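Local atomic coordinates of homoserine dehydrogenase (Thermoplasma acidophilum, PDB entry 3ING), a protein that probably catalyses the NADPH-dependent reduction of aspartate semialdehyde to homoserine, a step on the way to threonine and methionine. Residues A[107-118]-A[135-144]; A[146-155]-A[283-291]. All blocks are in the same frame, centred on the assembly; numbering follows the deposited sequence. Where two conformers were deposited one is given.

How the contacts relate
Contact 1 lies in the NADPH-binding domain, where it pairs the edge strand 139-140 with strand 112-115; contact 2 joins the next part of the chain, 146-155, to strand 286-291 of the antiparallel sheet. Their centres are 20 Å apart, yet they meet at the sodium ion. Glu-142 of contact 1 binds it through its backbone O and OE2, Ala-146 and Val-149 of contact 2 through their carbonyls, and Val-145 O makes the fifth protein atom around it. The same carboxylate probably accepts bonds from contact 2: Leu-151 N is 2.8 Å from Glu-142 OE2 and Ser-153 N 2.8 Å from Glu-142 OE1. NADPH lies against Ala-116, Lys-118 and Ala-143 of contact 1 and touches Gly-147 of contact 2.

Contact 1 of 2, residues A[107-118]-A[135-144]; sequences FESGMNVVTANK and NSKYIRYEAT. With NA (sodium ion), chain B; NDP (NADPH dihydro-nicotinamide-adenine-dinucleotide phosphate), chain C; EDO (1,2-ethanediol), chain H.
The side chain of Lys-137 runs antiparallel to that of Phe-107, its CB 3.6 Å from Phe-107 CD1, while the ring turns its edge to the Tyr-138 carbonyl and to Ile-139 CB. Bends at chi2 and chi4 (-66° and -74°) fold the lysine back on itself: CE packs tightly on Gly-110, and Lys-137 NZ donates to Asn-135 O, two residues back, at 2.7 Å. Asn-112 crosses this chain at about a right angle. Its OD1 accepts from Tyr-138 N at 2.7 Å, with the donor well above the amide plane, and thereby prolongs the ladder of backbone bonds made by Val-113 and Thr-115 with Tyr-138 and Arg-140. This ladder joins the two parallel strands of a beta-alpha-beta unit of the Rossmann fold, connected by helix 119-135. On the face turned to that helix, Val-113 and Ile-139 run alongside one another, CG1 of the valine 3.7 Å from CD1 of the isoleucine. Beyond the strands Ala-116 CB meets Ala-143 CB at 3.7 Å, and a water links Thr-115 O to Ala-143 N. Lys-118 and Thr-144 pass in opposing senses, the extended lysine laying CG 3.2 Å from Thr-144 O; its NZ reaches Asp-213 in a salt bridge, and its CE lies 3.4 Å from C6N of the NADPH nicotinamide.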
loop_
_atom_site.group_PDB
_atom_site.type_symbol
_atom_site.label_atom_id
_atom_site.label_comp_id
_atom_site.label_asym_id
_atom_site.label_seq_id
_atom_site.Cartn_x
_atom_site.Cartn_y
_atom_site.Cartn_z
ATOM N N PHE A 107 -22.983 13.942 6.865
ATOM C CA PHE A 107 -22.066 14.725 7.681
ATOM C C PHE A 107 -22.785 15.494 8.751
ATOM O O PHE A 107 -22.304 15.589 9.886
ATOM C CB PHE A 107 -21.274 15.747 6.859
ATOM C CG PHE A 107 -20.372 15.171 5.828
ATOM C CD1 PHE A 107 -19.657 13.994 6.043
ATOM C CD2 PHE A 107 -20.156 15.865 4.665
ATOM C CE1 PHE A 107 -18.814 13.499 5.085
ATOM C CE2 PHE A 107 -19.311 15.406 3.705
ATOM C CZ PHE A 107 -18.627 14.210 3.900
ATOM N N GLU A 108 -23.911 16.106 8.375
ATOM C CA GLU A 108 -24.677 16.898 9.305
ATOM C C GLU A 108 -25.336 16.016 10.337
ATOM O O GLU A 108 -25.692 16.492 11.391
ATOM C CB GLU A 108 -25.758 17.728 8.585
ATOM C CG GLU A 108 -25.147 18.792 7.670
ATOM C CD GLU A 108 -26.158 19.633 6.903
ATOM O OE1 GLU A 108 -27.345 19.259 6.829
ATOM O OE2 GLU A 108 -25.717 20.653 6.337
ATOM N N SER A 109 -25.531 14.739 10.018
ATOM C CA SER A 109 -26.126 13.804 10.944
ATOM C C SER A 109 -25.089 13.147 11.840
ATOM O O SER A 109 -25.412 12.179 12.503
ATOM C CB SER A 109 -26.825 12.688 10.181
ATOM O OG SER A 109 -27.950 13.164 9.470
ATOM N N GLY A 110 -23.843 13.599 11.804
ATOM C CA GLY A 110 -22.815 13.028 12.676
ATOM C C GLY A 110 -22.087 11.816 12.123
ATOM O O GLY A 110 -21.435 11.069 12.873
HETATM N N MSE A 111 -22.149 11.624 10.812
HETATM C CA MSE A 111 -21.550 10.466 10.221
HETATM C C MSE A 111 -20.381 10.808 9.322
HETATM O O MSE A 111 -20.334 11.898 8.725
HETATM C CB MSE A 111 -22.586 9.724 9.391
HETATM C CG MSE A 111 -23.793 9.275 10.160
HETATM SE SE MSE A 111 -24.928 8.183 9.058
HETATM C CE MSE A 111 -25.948 9.103 8.506
ATOM N N ASN A 112 -19.427 9.875 9.215
ATOM C CA ASN A 112 -18.421 9.983 8.142
ATOM C C ASN A 112 -18.958 9.253 6.938
ATOM O O ASN A 112 -20.023 8.626 7.014
ATOM C CB ASN A 112 -17.064 9.419 8.576
ATOM C CG ASN A 112 -16.455 10.179 9.707
ATOM O OD1 ASN A 112 -16.309 11.410 9.661
ATOM N ND2 ASN A 112 -16.071 9.457 10.747
ATOM N N VAL A 113 -18.245 9.340 5.806
ATOM C CA VAL A 113 -18.661 8.692 4.595
ATOM C C VAL A 113 -17.590 7.861 3.952
ATOM O O VAL A 113 -16.425 8.238 3.922
ATOM C CB VAL A 113 -19.177 9.764 3.551
ATOM C CG1 VAL A 113 -19.452 9.143 2.199
ATOM C CG2 VAL A 113 -20.446 10.438 4.081
ATOM N N VAL A 114 -18.005 6.710 3.420
ATOM C CA VAL A 114 -17.170 5.901 2.538
ATOM C C VAL A 114 -17.903 5.758 1.210
ATOM O O VAL A 114 -19.084 5.419 1.191
ATOM C CB VAL A 114 -16.918 4.515 3.093
ATOM C CG1 VAL A 114 -16.252 3.692 2.039
ATOM C CG2 VAL A 114 -16.078 4.592 4.402
ATOM N N THR A 115 -17.224 6.019 0.096
ATOM C CA THR A 115 -17.887 5.906 -1.174
ATOM C C THR A 115 -17.089 5.118 -2.206
ATOM O O THR A 115 -15.869 5.201 -2.285
ATOM C CB THR A 115 -18.254 7.310 -1.743
ATOM O OG1 THR A 115 -19.086 7.176 -2.932
ATOM C CG2 THR A 115 -16.984 8.144 -2.070
ATOM N N ALA A 116 -17.830 4.354 -2.992
ATOM C CA ALA A 116 -17.383 3.725 -4.258
ATOM C C ALA A 116 -17.856 4.525 -5.472
ATOM O O ALA A 116 -17.369 4.332 -6.586
ATOM C CB ALA A 116 -17.973 2.258 -4.368
ATOM N N ASN A 117 -18.826 5.393 -5.249
ATOM C CA ASN A 117 -19.423 6.200 -6.307
ATOM C C ASN A 117 -18.491 7.385 -6.609
ATOM O O ASN A 117 -18.075 8.084 -5.703
ATOM C CB ASN A 117 -20.840 6.605 -5.860
ATOM C CG ASN A 117 -21.519 7.622 -6.797
ATOM O OD1 ASN A 117 -20.864 8.470 -7.337
ATOM N ND2 ASN A 117 -22.831 7.541 -6.929
ATOM N N LYS A 118 -18.156 7.572 -7.893
ATOM C CA LYS A 118 -17.186 8.567 -8.347
ATOM C C LYS A 118 -17.781 9.907 -8.716
ATOM O O LYS A 118 -17.040 10.886 -8.868
ATOM C CB LYS A 118 -16.473 8.020 -9.586
ATOM C CG LYS A 118 -15.871 6.665 -9.279
ATOM C CD LYS A 118 -15.615 5.821 -10.504
ATOM C CE LYS A 118 -15.628 4.328 -10.109
ATOM N NZ LYS A 118 -15.501 3.431 -11.292
ATOM N N ASN A 135 -18.408 20.257 9.227
ATOM C CA ASN A 135 -19.011 19.350 10.183
ATOM C C ASN A 135 -17.986 18.518 10.900
ATOM O O ASN A 135 -18.347 17.703 11.733
ATOM C CB ASN A 135 -20.037 18.461 9.470
ATOM C CG ASN A 135 -21.268 19.211 9.071
ATOM O OD1 ASN A 135 -22.140 19.484 9.904
ATOM N ND2 ASN A 135 -21.391 19.503 7.775
ATOM N N SER A 136 -16.704 18.744 10.612
ATOM C CA SER A 136 -15.597 17.953 11.198
ATOM C C SER A 136 -15.737 16.439 10.957
ATOM O O SER A 136 -15.572 15.602 11.862
ATOM C CB SER A 136 -15.420 18.250 12.690
ATOM O OG SER A 136 -15.118 19.630 12.885
ATOM N N LYS A 137 -16.017 16.092 9.712
ATOM C CA LYS A 137 -16.148 14.687 9.346
ATOM C C LYS A 137 -15.189 14.389 8.246
ATOM O O LYS A 137 -14.494 15.296 7.749
ATOM C CB LYS A 137 -17.564 14.339 8.909
ATOM C CG LYS A 137 -18.613 14.645 9.908
ATOM C CD LYS A 137 -18.483 13.792 11.129
ATOM C CE LYS A 137 -19.569 14.097 12.106
ATOM N NZ LYS A 137 -19.342 15.402 12.784
ATOM N N TYR A 138 -15.131 13.101 7.890
ATOM C CA TYR A 138 -14.224 12.587 6.865
ATOM C C TYR A 138 -14.953 11.825 5.802
ATOM O O TYR A 138 -16.041 11.316 6.049
ATOM C CB TYR A 138 -13.216 11.607 7.490
ATOM C CG TYR A 138 -12.358 12.237 8.552
ATOM C CD1 TYR A 138 -11.240 12.989 8.209
ATOM C CD2 TYR A 138 -12.678 12.133 9.887
ATOM C CE1 TYR A 138 -10.440 13.589 9.178
ATOM C CE2 TYR A 138 -11.886 12.745 10.863
ATOM C CZ TYR A 138 -10.769 13.458 10.497
ATOM O OH TYR A 138 -9.983 14.072 11.450
ATOM N N ILE A 139 -14.321 11.750 4.620
ATOM C CA ILE A 139 -14.771 10.911 3.555
ATOM C C ILE A 139 -13.602 10.136 2.999
ATOM O O ILE A 139 -12.514 10.697 2.770
ATOM C CB ILE A 139 -15.484 11.736 2.423
ATOM C CG1 ILE A 139 -15.978 10.790 1.329
ATOM C CG2 ILE A 139 -14.580 12.906 1.880
ATOM C CD1 ILE A 139 -17.098 11.379 0.419
ATOM N N ARG A 140 -13.811 8.829 2.799
ATOM C CA ARG A 140 -12.827 7.989 2.125
ATOM C C ARG A 140 -13.453 7.391 0.869
ATOM O O ARG A 140 -14.686 7.247 0.756
ATOM C CB ARG A 140 -12.223 6.915 3.057
ATOM C CG ARG A 140 -11.438 7.467 4.242
ATOM C CD ARG A 140 -10.643 6.313 4.973
ATOM N NE ARG A 140 -9.589 5.812 4.096
ATOM C CZ ARG A 140 -8.369 6.362 3.980
ATOM N NH1 ARG A 140 -8.033 7.399 4.698
ATOM N NH2 ARG A 140 -7.477 5.857 3.128
ATOM N N TYR A 141 -12.583 7.102 -0.096
ATOM C CA TYR A 141 -12.979 6.804 -1.474
ATOM C C TYR A 141 -12.043 5.854 -2.215
ATOM O O TYR A 141 -11.855 5.935 -3.429
ATOM C CB TYR A 141 -13.199 8.139 -2.198
ATOM C CG TYR A 141 -12.119 9.200 -1.969
ATOM C CD1 TYR A 141 -10.967 9.218 -2.744
ATOM C CD2 TYR A 141 -12.263 10.183 -1.004
ATOM C CE1 TYR A 141 -9.977 10.183 -2.556
ATOM C CE2 TYR A 141 -11.276 11.163 -0.820
ATOM C CZ TYR A 141 -10.130 11.142 -1.589
ATOM O OH TYR A 141 -9.137 12.100 -1.414
ATOM N N GLU A 142 -11.506 4.886 -1.481
ATOM C CA GLU A 142 -10.638 3.899 -2.090
ATOM C C GLU A 142 -11.198 3.275 -3.360
ATOM O O GLU A 142 -10.512 3.173 -4.367
ATOM C CB GLU A 142 -10.348 2.766 -1.117
ATOM C CG GLU A 142 -9.251 1.819 -1.639
ATOM C CD GLU A 142 -7.928 2.553 -1.773
ATOM O OE1 GLU A 142 -7.454 3.071 -0.754
ATOM O OE2 GLU A 142 -7.407 2.638 -2.901
ATOM N N ALA A 143 -12.428 2.809 -3.296
ATOM C CA ALA A 143 -13.060 2.118 -4.414
ATOM C C ALA A 143 -13.354 2.976 -5.635
ATOM O O ALA A 143 -13.658 2.432 -6.686
ATOM C CB ALA A 143 -14.370 1.442 -3.920
ATOM N N THR A 144 -13.272 4.307 -5.518
ATOM C CA THR A 144 -13.589 5.191 -6.628
ATOM C C THR A 144 -12.518 5.212 -7.729
ATOM O O THR A 144 -12.841 5.604 -8.812
ATOM C CB THR A 144 -13.806 6.645 -6.174
ATOM O OG1 THR A 144 -12.551 7.173 -5.668
ATOM C CG2 THR A 144 -14.936 6.711 -5.120
HETATM NA NA NA B . -8.543 1.660 -5.315
HETATM P PA NDP C . -25.251 -1.618 -9.587
HETATM O O1A NDP C . -25.012 -3.068 -9.718
HETATM O O2A NDP C . -26.071 -0.982 -10.645
HETATM O O5B NDP C . -25.963 -1.295 -8.179
HETATM C C5B NDP C . -26.439 -0.026 -7.777
HETATM C C4B NDP C . -27.269 -0.153 -6.509
HETATM O O4B NDP C . -27.837 1.077 -6.141
HETATM C C3B NDP C . -28.480 -1.076 -6.705
HETATM O O3B NDP C . -28.885 -1.648 -5.471
HETATM C C2B NDP C . -29.529 -0.140 -7.200
HETATM O O2B NDP C . -30.842 -0.579 -6.990
HETATM C C1B NDP C . -29.254 1.034 -6.298
HETATM N N9A NDP C . -29.707 2.324 -6.804
HETATM C C8A NDP C . -29.826 2.794 -8.083
HETATM N N7A NDP C . -30.235 4.100 -8.008
HETATM C C5A NDP C . -30.361 4.431 -6.714
HETATM C C6A NDP C . -30.761 5.615 -6.130
HETATM N N6A NDP C . -30.794 6.740 -6.839
HETATM N N1A NDP C . -30.772 5.626 -4.781
HETATM C C2A NDP C . -30.468 4.527 -4.004
HETATM N N3A NDP C . -30.059 3.335 -4.571
HETATM C C4A NDP C . -30.021 3.337 -5.936
HETATM O O3 NDP C . -23.847 -0.845 -9.473
HETATM P PN NDP C . -22.451 -1.467 -8.974
HETATM O O1N NDP C . -21.828 -2.233 -10.096
HETATM O O2N NDP C . -22.717 -2.138 -7.664
HETATM O O5D NDP C . -21.532 -0.149 -8.741
HETATM C C5D NDP C . -21.911 0.661 -7.627
HETATM C C4D NDP C . -20.980 1.867 -7.553
HETATM O O4D NDP C . -19.667 1.384 -7.381
HETATM C C3D NDP C . -20.949 2.699 -8.807
HETATM O O3D NDP C . -20.991 4.107 -8.549
HETATM C C2D NDP C . -19.667 2.279 -9.500
HETATM O O2D NDP C . -19.133 3.284 -10.320
HETATM C C1D NDP C . -18.779 1.974 -8.317
HETATM N N1N NDP C . -17.663 1.099 -8.631
HETATM C C2N NDP C . -17.906 -0.134 -9.177
HETATM C C3N NDP C . -16.888 -0.940 -9.665
HETATM C C7N NDP C . -17.212 -2.316 -10.106
HETATM O O7N NDP C . -16.252 -3.272 -9.859
HETATM N N7N NDP C . -18.401 -2.646 -10.591
HETATM C C4N NDP C . -15.432 -0.659 -9.309
HETATM C C5N NDP C . -15.282 0.698 -8.678
HETATM C C6N NDP C . -16.377 1.495 -8.354
HETATM P P2B NDP C . -31.388 -2.003 -7.483
HETATM O O1X NDP C . -32.856 -1.829 -7.207
HETATM O O2X NDP C . -30.649 -3.196 -6.806
HETATM O O3X NDP C . -31.089 -2.014 -8.949
HETATM C C1 EDO H . -12.252 16.729 9.352
HETATM O O1 EDO H . -13.274 17.512 8.726
HETATM C C2 EDO H . -11.438 17.601 10.288
HETATM O O2 EDO H . -11.866 17.358 11.634
HETATM O O HOH W 1 -22.205 17.313 12.759
HETATM O O HOH W 2 -22.935 21.074 5.703
HETATM O O HOH W 3 -14.192 3.185 -1.009
#

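Contact 2 of 2, residues A[146-155]-A[283-291]. With NA (sodium ion), chain B; EDO (1,2-ethanediol), chain F.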
loop_
_atom_site.group_PDB
_atom_site.type_symbol
_atom_site.label_atom_id
_atom_site.label_comp_id
_atom_site.label_asym_id
_atom_site.label_seq_id
_atom_site.Cartn_x
_atom_site.Cartn_y
_atom_site.Cartn_z
ATOM N N ALA A 146 -9.707 2.544 -9.550
ATOM C CA ALA A 146 -9.118 1.198 -9.596
ATOM C C ALA A 146 -9.701 0.352 -8.483
ATOM O O ALA A 146 -9.016 -0.051 -7.544
ATOM C CB ALA A 146 -7.555 1.211 -9.507
ATOM N N GLY A 147 -10.985 0.126 -8.577
ATOM C CA GLY A 147 -11.731 -0.717 -7.639
ATOM C C GLY A 147 -10.953 -1.367 -6.516
ATOM O O GLY A 147 -10.796 -0.811 -5.442
ATOM N N GLY A 148 -10.425 -2.540 -6.784
ATOM C CA GLY A 148 -9.789 -3.327 -5.757
ATOM C C GLY A 148 -8.294 -3.160 -5.606
ATOM O O GLY A 148 -7.687 -3.815 -4.765
ATOM N N VAL A 149 -7.668 -2.289 -6.372
ATOM C CA VAL A 149 -6.228 -2.098 -6.214
ATOM C C VAL A 149 -5.991 -1.045 -5.136
ATOM O O VAL A 149 -6.526 0.030 -5.240
ATOM C CB VAL A 149 -5.546 -1.628 -7.514
ATOM C CG1 VAL A 149 -4.046 -1.497 -7.270
ATOM C CG2 VAL A 149 -5.820 -2.613 -8.659
ATOM N N PRO A 150 -5.206 -1.355 -4.102
ATOM C CA PRO A 150 -4.898 -0.320 -3.111
ATOM C C PRO A 150 -4.186 0.880 -3.720
ATOM O O PRO A 150 -3.150 0.746 -4.380
ATOM C CB PRO A 150 -3.974 -1.036 -2.115
ATOM C CG PRO A 150 -4.277 -2.487 -2.306
ATOM C CD PRO A 150 -4.598 -2.647 -3.762
ATOM N N LEU A 151 -4.749 2.068 -3.487
ATOM C CA LEU A 151 -4.279 3.269 -4.109
ATOM C C LEU A 151 -4.292 4.375 -3.056
ATOM O O LEU A 151 -3.229 4.836 -2.627
ATOM C CB LEU A 151 -5.183 3.584 -5.332
ATOM C CG LEU A 151 -4.633 4.556 -6.380
ATOM C CD1 LEU A 151 -5.419 4.499 -7.711
ATOM C CD2 LEU A 151 -4.573 5.952 -5.862
ATOM N N PHE A 152 -5.469 4.801 -2.605
ATOM C CA PHE A 152 -5.480 5.942 -1.666
ATOM C C PHE A 152 -4.917 5.546 -0.318
ATOM O O PHE A 152 -4.270 6.363 0.349
ATOM C CB PHE A 152 -6.853 6.618 -1.611
ATOM C CG PHE A 152 -7.224 7.260 -2.904
ATOM C CD1 PHE A 152 -6.490 8.333 -3.403
ATOM C CD2 PHE A 152 -8.199 6.730 -3.686
ATOM C CE1 PHE A 152 -6.783 8.872 -4.611
ATOM C CE2 PHE A 152 -8.518 7.304 -4.891
ATOM C CZ PHE A 152 -7.803 8.374 -5.352
ATOM N N SER A 153 -5.112 4.305 0.076
ATOM C CA SER A 153 -4.559 3.819 1.349
ATOM C C SER A 153 -3.012 3.797 1.269
ATOM O O SER A 153 -2.308 4.006 2.275
ATOM C CB SER A 153 -5.120 2.441 1.660
ATOM O OG SER A 153 -4.915 1.446 0.649
ATOM N N VAL A 154 -2.503 3.526 0.058
ATOM C CA VAL A 154 -1.037 3.535 -0.211
ATOM C C VAL A 154 -0.504 4.965 -0.128
ATOM O O VAL A 154 0.537 5.258 0.495
ATOM C CB VAL A 154 -0.750 2.927 -1.575
ATOM C CG1 VAL A 154 0.725 3.119 -2.003
ATOM C CG2 VAL A 154 -1.172 1.430 -1.577
ATOM N N LEU A 155 -1.223 5.861 -0.782
ATOM C CA LEU A 155 -0.846 7.280 -0.789
ATOM C C LEU A 155 -0.962 7.853 0.611
ATOM O O LEU A 155 -0.117 8.661 1.003
ATOM C CB LEU A 155 -1.700 8.075 -1.780
ATOM C CG LEU A 155 -1.550 7.820 -3.281
ATOM C CD1 LEU A 155 -2.557 8.593 -4.036
ATOM C CD2 LEU A 155 -0.172 8.175 -3.757
ATOM N N ASP A 283 -7.700 -9.081 -16.809
ATOM C CA ASP A 283 -8.743 -8.830 -15.794
ATOM C C ASP A 283 -8.308 -7.925 -14.654
ATOM O O ASP A 283 -9.061 -7.728 -13.683
ATOM C CB ASP A 283 -9.207 -10.148 -15.188
ATOM C CG ASP A 283 -9.886 -11.036 -16.183
ATOM O OD1 ASP A 283 -10.737 -10.523 -16.924
ATOM O OD2 ASP A 283 -9.518 -12.225 -16.248
ATOM N N GLY A 284 -7.131 -7.331 -14.774
ATOM C CA GLY A 284 -6.606 -6.542 -13.678
ATOM C C GLY A 284 -6.520 -5.066 -13.968
ATOM O O GLY A 284 -6.760 -4.629 -15.101
ATOM N N LEU A 285 -6.129 -4.316 -12.937
ATOM C CA LEU A 285 -5.856 -2.876 -13.023
ATOM C C LEU A 285 -4.544 -2.591 -12.298
ATOM O O LEU A 285 -4.008 -3.453 -11.587
ATOM C CB LEU A 285 -6.997 -2.084 -12.385
ATOM C CG LEU A 285 -8.407 -2.203 -12.996
ATOM C CD1 LEU A 285 -9.462 -1.372 -12.171
ATOM C CD2 LEU A 285 -8.362 -1.706 -14.378
ATOM N N GLY A 286 -4.003 -1.398 -12.459
ATOM C CA GLY A 286 -2.757 -1.064 -11.778
ATOM C C GLY A 286 -2.233 0.283 -12.175
ATOM O O GLY A 286 -2.763 0.915 -13.080
ATOM N N TYR A 287 -1.195 0.715 -11.473
ATOM C CA TYR A 287 -0.615 2.007 -11.665
ATOM C C TYR A 287 0.848 2.104 -11.187
ATOM O O TYR A 287 1.419 1.183 -10.557
ATOM C CB TYR A 287 -1.453 3.063 -10.918
ATOM C CG TYR A 287 -1.422 2.863 -9.406
ATOM C CD1 TYR A 287 -0.409 3.380 -8.646
ATOM C CD2 TYR A 287 -2.397 2.128 -8.762
ATOM C CE1 TYR A 287 -0.351 3.186 -7.246
ATOM C CE2 TYR A 287 -2.344 1.923 -7.386
ATOM C CZ TYR A 287 -1.321 2.465 -6.632
ATOM O OH TYR A 287 -1.281 2.274 -5.236
ATOM N N GLN A 288 1.433 3.263 -11.434
ATOM C CA GLN A 288 2.784 3.550 -11.040
ATOM C C GLN A 288 2.783 4.954 -10.434
ATOM O O GLN A 288 2.232 5.869 -11.049
ATOM C CB GLN A 288 3.693 3.485 -12.273
ATOM C CG GLN A 288 5.138 3.788 -12.024
ATOM C CD GLN A 288 6.014 3.614 -13.251
ATOM O OE1 GLN A 288 6.119 4.514 -14.096
ATOM N NE2 GLN A 288 6.716 2.494 -13.317
ATOM N N ILE A 289 3.376 5.132 -9.248
ATOM C CA ILE A 289 3.544 6.461 -8.721
ATOM C C ILE A 289 5.021 6.758 -8.578
ATOM O O ILE A 289 5.766 6.045 -7.912
ATOM C CB ILE A 289 2.869 6.713 -7.355
ATOM C CG1 ILE A 289 3.003 5.501 -6.447
ATOM C CG2 ILE A 289 1.420 7.176 -7.546
ATOM C CD1 ILE A 289 2.664 5.811 -5.037
ATOM N N GLU A 290 5.435 7.865 -9.198
ATOM C CA GLU A 290 6.781 8.425 -9.037
ATOM C C GLU A 290 6.792 9.378 -7.857
ATOM O O GLU A 290 5.996 10.295 -7.833
ATOM C CB GLU A 290 7.225 9.202 -10.275
ATOM C CG GLU A 290 7.156 8.443 -11.557
ATOM C CD GLU A 290 7.611 9.265 -12.768
ATOM O OE1 GLU A 290 7.988 10.454 -12.603
ATOM O OE2 GLU A 290 7.592 8.707 -13.886
ATOM N N THR A 291 7.710 9.160 -6.908
ATOM C CA THR A 291 7.819 9.935 -5.661
ATOM C C THR A 291 9.203 10.454 -5.463
ATOM O O THR A 291 10.165 9.906 -6.005
ATOM C CB THR A 291 7.452 9.121 -4.386
ATOM O OG1 THR A 291 8.528 8.238 -3.978
ATOM C CG2 THR A 291 6.168 8.337 -4.583
HETATM NA NA NA B . -8.543 1.660 -5.315
HETATM C C1 EDO F . -7.098 -4.023 -18.389
HETATM O O1 EDO F . -6.179 -5.120 -18.278
HETATM C C2 EDO F . -8.524 -4.507 -18.663
HETATM O O2 EDO F . -9.251 -4.623 -17.429
#
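Tyr-287 reaches from strand 286-291 to the loop before helix 152-157, where its hydroxyl donates to the carbonyl of Pro-150. The bond is short, Tyr-287 OH to Pro-150 O 2.6 Å; Pro-150 O lies at the ring edge, near the ring plane, and the hydroxyl approaches in the carbonyl plane, on a lone pair of that oxygen. Leu-151 crosses the phenol at a slant, its CG 3.6 Å from Tyr-287 CE2, and Val-149 runs antiparallel to the tyrosine side chain with CG1 3.8 Å from the same carbon. Val-154 faces the tyrosine head-on from the helix and meets the hydroxyl with its methyls.

Val-149 divides its branches between two partners. With CG1 anti to the backbone N (chi1 -178°) and directed to the tyrosine, CG2 rests 3.5 Å from Leu-285 O. Leu-285 in turn sends CD1 to the backbone of Ala-146, 3.7 Å from its CA.

Farther out, strands 164-170 and 296-301 flank strand 286-291 in the antiparallel sheet of the catalytic domain, and Val-299 and Phe-167 add to the apolar layer. On the loop side, the carbonyls of Ala-146 and Val-149 bind sodium, and the Glu-142 carboxylate also accepts from the amide of Phe-152 at the start of the helix. Ser-158 of the second subunit packs on Pro-150 and Val-154.

A single directional bond set among hydrocarbon contacts thus ties the sheet to Pro-150, the residue after sodium ligand Val-149, and gives the phenol hydroxyl and the Pro-150 carbonyl, two polar atoms in a buried contact, a partner in each other.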